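Local coordinates for DNA-dependent metalloprotease SPRTN (Homo sapiens, PDB 6MDW), which cleaves, through the SprT-like protease region present here, proteins covalently cross-linked to DNA, as a DNA-dependent zinc metalloprotease acting during DNA synthesis, at residues Glu87-Leu90 against His91-His95; Tyr97-Thr101 against Asn102-Asp106. One frame throughout, in Å; residues are numbered along the deposited sequence. Where two conformers were deposited one is given.

Contact 1 (Glu87-Leu90 against His91-His95). With ZN (zinc ion), chain F.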
loop_
_atom_site.group_PDB
_atom_site.type_symbol
_atom_site.label_atom_id
_atom_site.label_comp_id
_atom_site.label_asym_id
_atom_site.label_seq_id
_atom_site.Cartn_x
_atom_site.Cartn_y
_atom_site.Cartn_z
ATOM N N GLU A 87 5.061 9.208 -0.645
ATOM C CA GLU A 87 4.329 8.791 -1.828
ATOM C C GLU A 87 3.696 7.406 -1.616
ATOM O O GLU A 87 2.587 7.143 -2.086
ATOM C CB GLU A 87 5.190 8.856 -3.090
ATOM C CG GLU A 87 5.506 10.282 -3.477
ATOM C CD GLU A 87 6.494 10.486 -4.604
ATOM O OE1 GLU A 87 7.216 9.533 -4.963
ATOM O OE2 GLU A 87 6.618 11.666 -5.069
ATOM N N THR A 88 4.376 6.525 -0.876
ATOM C CA THR A 88 3.807 5.203 -0.589
ATOM C C THR A 88 2.586 5.367 0.332
ATOM O O THR A 88 1.521 4.790 0.106
ATOM C CB THR A 88 4.837 4.240 0.029
ATOM O OG1 THR A 88 5.926 4.110 -0.895
ATOM C CG2 THR A 88 4.207 2.902 0.330
ATOM N N LEU A 89 2.742 6.186 1.384
ATOM C CA LEU A 89 1.656 6.368 2.341
ATOM C C LEU A 89 0.450 6.971 1.611
ATOM O O LEU A 89 -0.678 6.538 1.818
ATOM C CB LEU A 89 2.123 7.286 3.472
ATOM C CG LEU A 89 1.038 7.722 4.465
ATOM C CD1 LEU A 89 0.320 6.565 5.105
ATOM C CD2 LEU A 89 1.612 8.638 5.522
ATOM N N LEU A 90 0.699 7.993 0.769
ATOM C CA LEU A 90 -0.437 8.690 0.125
ATOM C C LEU A 90 -1.156 7.727 -0.825
ATOM O O LEU A 90 -2.374 7.741 -0.922
ATOM C CB LEU A 90 0.052 9.960 -0.565
ATOM C CG LEU A 90 0.340 11.120 0.371
ATOM C CD1 LEU A 90 1.087 12.197 -0.373
ATOM C CD2 LEU A 90 -0.930 11.641 1.034
ATOM N N HIS A 91 -0.390 6.880 -1.539
ATOM C CA HIS A 91 -0.977 5.864 -2.396
ATOM C C HIS A 91 -1.928 4.960 -1.602
ATOM O O HIS A 91 -3.071 4.752 -1.990
ATOM C CB HIS A 91 0.138 5.061 -3.076
ATOM C CG HIS A 91 -0.308 3.951 -3.964
ATOM N ND1 HIS A 91 -0.027 3.939 -5.330
ATOM C CD2 HIS A 91 -0.976 2.799 -3.704
ATOM C CE1 HIS A 91 -0.535 2.830 -5.850
ATOM N NE2 HIS A 91 -1.135 2.118 -4.885
ATOM N N GLU A 92 -1.448 4.450 -0.466
ATOM C CA GLU A 92 -2.273 3.594 0.362
ATOM C C GLU A 92 -3.498 4.344 0.901
ATOM O O GLU A 92 -4.581 3.787 0.990
ATOM C CB GLU A 92 -1.490 3.001 1.539
ATOM C CG GLU A 92 -0.303 2.145 1.119
ATOM C CD GLU A 92 -0.635 1.072 0.113
ATOM O OE1 GLU A 92 -1.751 0.508 0.118
ATOM O OE2 GLU A 92 0.261 0.808 -0.731
ATOM N N MET A 93 -3.316 5.617 1.271
ATOM C CA MET A 93 -4.460 6.391 1.787
ATOM C C MET A 93 -5.540 6.612 0.729
ATOM O O MET A 93 -6.726 6.691 1.088
ATOM C CB MET A 93 -3.951 7.709 2.365
ATOM C CG MET A 93 -3.140 7.522 3.663
ATOM S SD MET A 93 -2.477 9.070 4.362
ATOM C CE MET A 93 -3.982 9.779 5.034
ATOM N N ILE A 94 -5.161 6.676 -0.547
ATOM C CA ILE A 94 -6.158 6.767 -1.606
ATOM C C ILE A 94 -6.973 5.475 -1.650
ATOM O O ILE A 94 -8.192 5.487 -1.680
ATOM C CB ILE A 94 -5.527 7.064 -2.978
ATOM C CG1 ILE A 94 -4.856 8.442 -2.980
ATOM C CG2 ILE A 94 -6.606 6.985 -4.025
ATOM C CD1 ILE A 94 -4.043 8.678 -4.214
ATOM N N HIS A 95 -6.297 4.326 -1.614
ATOM C CA HIS A 95 -7.040 3.054 -1.539
ATOM C C HIS A 95 -7.966 3.064 -0.321
ATOM O O HIS A 95 -9.126 2.627 -0.392
ATOM C CB HIS A 95 -6.078 1.867 -1.443
ATOM C CG HIS A 95 -5.357 1.509 -2.708
ATOM N ND1 HIS A 95 -5.978 1.318 -3.938
ATOM C CD2 HIS A 95 -4.041 1.267 -2.904
ATOM C CE1 HIS A 95 -5.037 0.988 -4.824
ATOM N NE2 HIS A 95 -3.840 0.966 -4.222
HETATM ZN ZN ZN F . -2.067 0.333 -5.147
#

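Contact 2 (Tyr97-Thr101 against Asn102-Asp106)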
loop_
_atom_site.group_PDB
_atom_site.type_symbol
_atom_site.label_atom_id
_atom_site.label_comp_id
_atom_site.label_asym_id
_atom_site.label_seq_id
_atom_site.Cartn_x
_atom_site.Cartn_y
_atom_site.Cartn_z
ATOM N N TYR A 97 -9.279 5.630 1.220
ATOM C CA TYR A 97 -10.373 6.563 1.028
ATOM C C TYR A 97 -11.463 5.954 0.150
ATOM O O TYR A 97 -12.659 6.132 0.437
ATOM C CB TYR A 97 -9.863 7.860 0.397
ATOM C CG TYR A 97 -10.948 8.901 0.257
ATOM C CD1 TYR A 97 -11.244 9.718 1.317
ATOM C CD2 TYR A 97 -11.636 9.079 -0.925
ATOM C CE1 TYR A 97 -12.234 10.682 1.235
ATOM C CE2 TYR A 97 -12.657 10.015 -1.019
ATOM C CZ TYR A 97 -12.927 10.835 0.060
ATOM O OH TYR A 97 -13.949 11.766 -0.019
ATOM N N LEU A 98 -11.081 5.275 -0.939
ATOM C CA LEU A 98 -12.057 4.651 -1.823
ATOM C C LEU A 98 -12.816 3.549 -1.088
ATOM O O LEU A 98 -14.010 3.383 -1.307
ATOM C CB LEU A 98 -11.378 4.159 -3.101
ATOM C CG LEU A 98 -10.767 5.252 -3.968
ATOM C CD1 LEU A 98 -10.058 4.657 -5.165
ATOM C CD2 LEU A 98 -11.823 6.228 -4.451
ATOM N N PHE A 99 -12.161 2.843 -0.168
ATOM C CA PHE A 99 -12.835 1.824 0.633
ATOM C C PHE A 99 -13.854 2.481 1.585
ATOM O O PHE A 99 -15.049 2.051 1.638
ATOM C CB PHE A 99 -11.827 0.945 1.393
ATOM C CG PHE A 99 -12.484 0.083 2.442
ATOM C CD1 PHE A 99 -13.159 -1.069 2.071
ATOM C CD2 PHE A 99 -12.470 0.446 3.777
ATOM C CE1 PHE A 99 -13.769 -1.862 3.030
ATOM C CE2 PHE A 99 -13.087 -0.345 4.733
ATOM C CZ PHE A 99 -13.747 -1.484 4.352
ATOM N N VAL A 100 -13.429 3.489 2.352
ATOM C CA VAL A 100 -14.194 4.172 3.425
ATOM C C VAL A 100 -15.459 4.779 2.813
ATOM O O VAL A 100 -16.489 4.928 3.481
ATOM C CB VAL A 100 -13.364 5.296 4.092
ATOM C CG1 VAL A 100 -14.211 6.237 4.948
ATOM C CG2 VAL A 100 -12.197 4.761 4.902
ATOM N N THR A 101 -15.318 5.263 1.577
ATOM C CA THR A 101 -16.422 6.000 0.898
ATOM C C THR A 101 -17.204 5.103 -0.062
ATOM O O THR A 101 -18.002 5.596 -0.867
ATOM C CB THR A 101 -15.902 7.235 0.174
ATOM O OG1 THR A 101 -15.016 6.830 -0.872
ATOM C CG2 THR A 101 -15.242 8.204 1.128
ATOM N N ASN A 102 -16.989 3.792 0.017
ATOM C CA ASN A 102 -17.750 2.820 -0.773
ATOM C C ASN A 102 -17.688 3.155 -2.274
ATOM O O ASN A 102 -18.706 3.071 -2.973
ATOM C CB ASN A 102 -19.203 2.748 -0.278
ATOM C CG ASN A 102 -19.318 2.640 1.229
ATOM O OD1 ASN A 102 -18.987 1.606 1.807
ATOM N ND2 ASN A 102 -19.785 3.697 1.879
ATOM N N ASN A 103 -16.495 3.520 -2.773
ATOM C CA ASN A 103 -16.201 3.916 -4.152
ATOM C C ASN A 103 -14.983 3.152 -4.691
ATOM O O ASN A 103 -14.098 3.730 -5.342
ATOM C CB ASN A 103 -15.870 5.404 -4.289
ATOM C CG ASN A 103 -15.706 5.819 -5.740
ATOM O OD1 ASN A 103 -16.110 5.077 -6.629
ATOM N ND2 ASN A 103 -15.094 6.967 -6.010
ATOM N N ASP A 104 -14.954 1.851 -4.449
ATOM C CA ASP A 104 -13.814 0.999 -4.806
ATOM C C ASP A 104 -14.279 -0.069 -5.808
ATOM O O ASP A 104 -13.744 -1.186 -5.818
ATOM C CB ASP A 104 -13.193 0.404 -3.534
ATOM C CG ASP A 104 -14.202 -0.350 -2.673
ATOM O OD1 ASP A 104 -15.415 -0.085 -2.821
ATOM O OD2 ASP A 104 -13.778 -1.191 -1.861
ATOM N N LYS A 105 -15.229 0.300 -6.683
ATOM C CA LYS A 105 -15.902 -0.648 -7.604
ATOM C C LYS A 105 -15.283 -0.635 -9.014
ATOM O O LYS A 105 -15.742 -1.395 -9.873
ATOM C CB LYS A 105 -17.406 -0.360 -7.653
ATOM C CG LYS A 105 -18.224 -1.010 -6.543
ATOM C CD LYS A 105 -17.615 -0.880 -5.158
ATOM C CE LYS A 105 -18.514 -1.412 -4.060
ATOM N NZ LYS A 105 -18.092 -0.926 -2.724
ATOM N N ASP A 106 -14.246 0.183 -9.255
ATOM C CA ASP A 106 -13.474 0.116 -10.512
ATOM C C ASP A 106 -12.898 -1.297 -10.678
ATOM O O ASP A 106 -12.472 -1.922 -9.706
ATOM C CB ASP A 106 -12.308 1.110 -10.552
ATOM C CG ASP A 106 -12.656 2.559 -10.855
ATOM O OD1 ASP A 106 -13.775 2.830 -11.349
ATOM O OD2 ASP A 106 -11.784 3.407 -10.603
HETATM O O HOH W 1 -16.172 -0.279 0.226
#

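Contact 1 (Glu87-Leu90 against His91-His95)
Leu89 sets CG anti to the backbone N (chi1 172°), while Met93 sets CG anti to the carbonyl carbon and bends at chi3 (74°), which brings its SD against the leucine one turn back. The two side chains cross, with Met93 SD 3.8 Å from Leu89 CG. Beneath them the i to i+4 bonds of the helix run unbroken; Glu92 N gives a nearly straight bond, 3.0 Å long, to Thr88 O.

The far side of the same turn is the catalytic HExxH motif. His91 NE2 and His95 NE2 bind the zinc ion at 2.0 and 2.1 Å, with His110 NE2 as a further ligand, and the active-site Glu92 lies between them in sequence. His91 ND1 is hydrogen-bonded to Thr130 O; with NE2 on the zinc, this second-shell bond probably helps set the rotation of the imidazole.

Leu89 and Met93 face helix 25-36 through Leu28, Phe32 and Phe29, while Leu90 reaches Phe32 and Ile121. Ile94 packs on Phe114 and Met118 of helix 112-125, and Glu92 and His95 touch Cys59 of strand 57-61, so this buried turn is wedged between two helices and the sheet.

Contact 2 (Tyr97-Thr101 against Asn102-Asp106)
Leu98 O takes Asn103 N in its carbonyl plane at 2.9 Å and Phe99 O takes Asn102 N from above its plane at 3.1 Å, the pair of bonds of a Schellman motif, with Asn102 at positive phi (54°) as its C-prime residue. Around this cap the side chains of the last turn meet the departing loop.

Leu98 lays its CD2 branch against Asn103, 3.7 Å from ND2, and the two side chains cross at a slant. The amide itself is held elsewhere, ND2 donating to Glu113 OE1. Phe99 and Asp104 run side by side in the same direction, their planes 77° apart, and carboxylate OD2 comes to the ring edge, 4.0 Å from CD1. The other oxygen, OD1, uses its syn lone pair for a salt bridge with Lys105 NZ at 2.8 Å and also accepts from a water that donates to Phe99 O, tying the loop back to the helix end.

Thr101 turns its hydroxyl between its own N and carbonyl carbon (chi1 64°), which sends OG1 back to Tyr97 O at 2.8 Å. Thr101 N reaches that oxygen from the opposite face, while the CG2 methyl sits over one face of the Tyr97 ring, offset toward its rim. With a valine here the hydroxyl is gone, and Tyr97 O would probably be gripped from one face only within this turn, by the backbone N.

Tyr97 OH is hydrogen-bonded to Gln40 OE1 and its ring meets Trp38 and His117; Phe99 meets Tyr61 of strand 57-61. Leu98 packs on Glu113 and His117, and Asp106 OD2 accepts from Glu113 N, joining the loop to helix 112-125.

How the contacts relate
Both contacts lie on helix 82-100, their centres about 14 Å apart, and follow one another along the chain. Contact 1 is a buried mid-helix turn near the centre of the protein; contact 2 is the helix's end, a surface contact where the chain turns into the loop leading to helix 112-125. The first combines regular helical bonds, apolar packing and metal ligation. In the second, capping bonds, a hydroxyl, a water and a salt bridge take over. Helix 112-125 and strand 57-61 adjoin both, and helix 25-36 packs on contact 1. Leu98 brings contact 2 closest to the catalytic site, its side chain about 5 Å from that of His95.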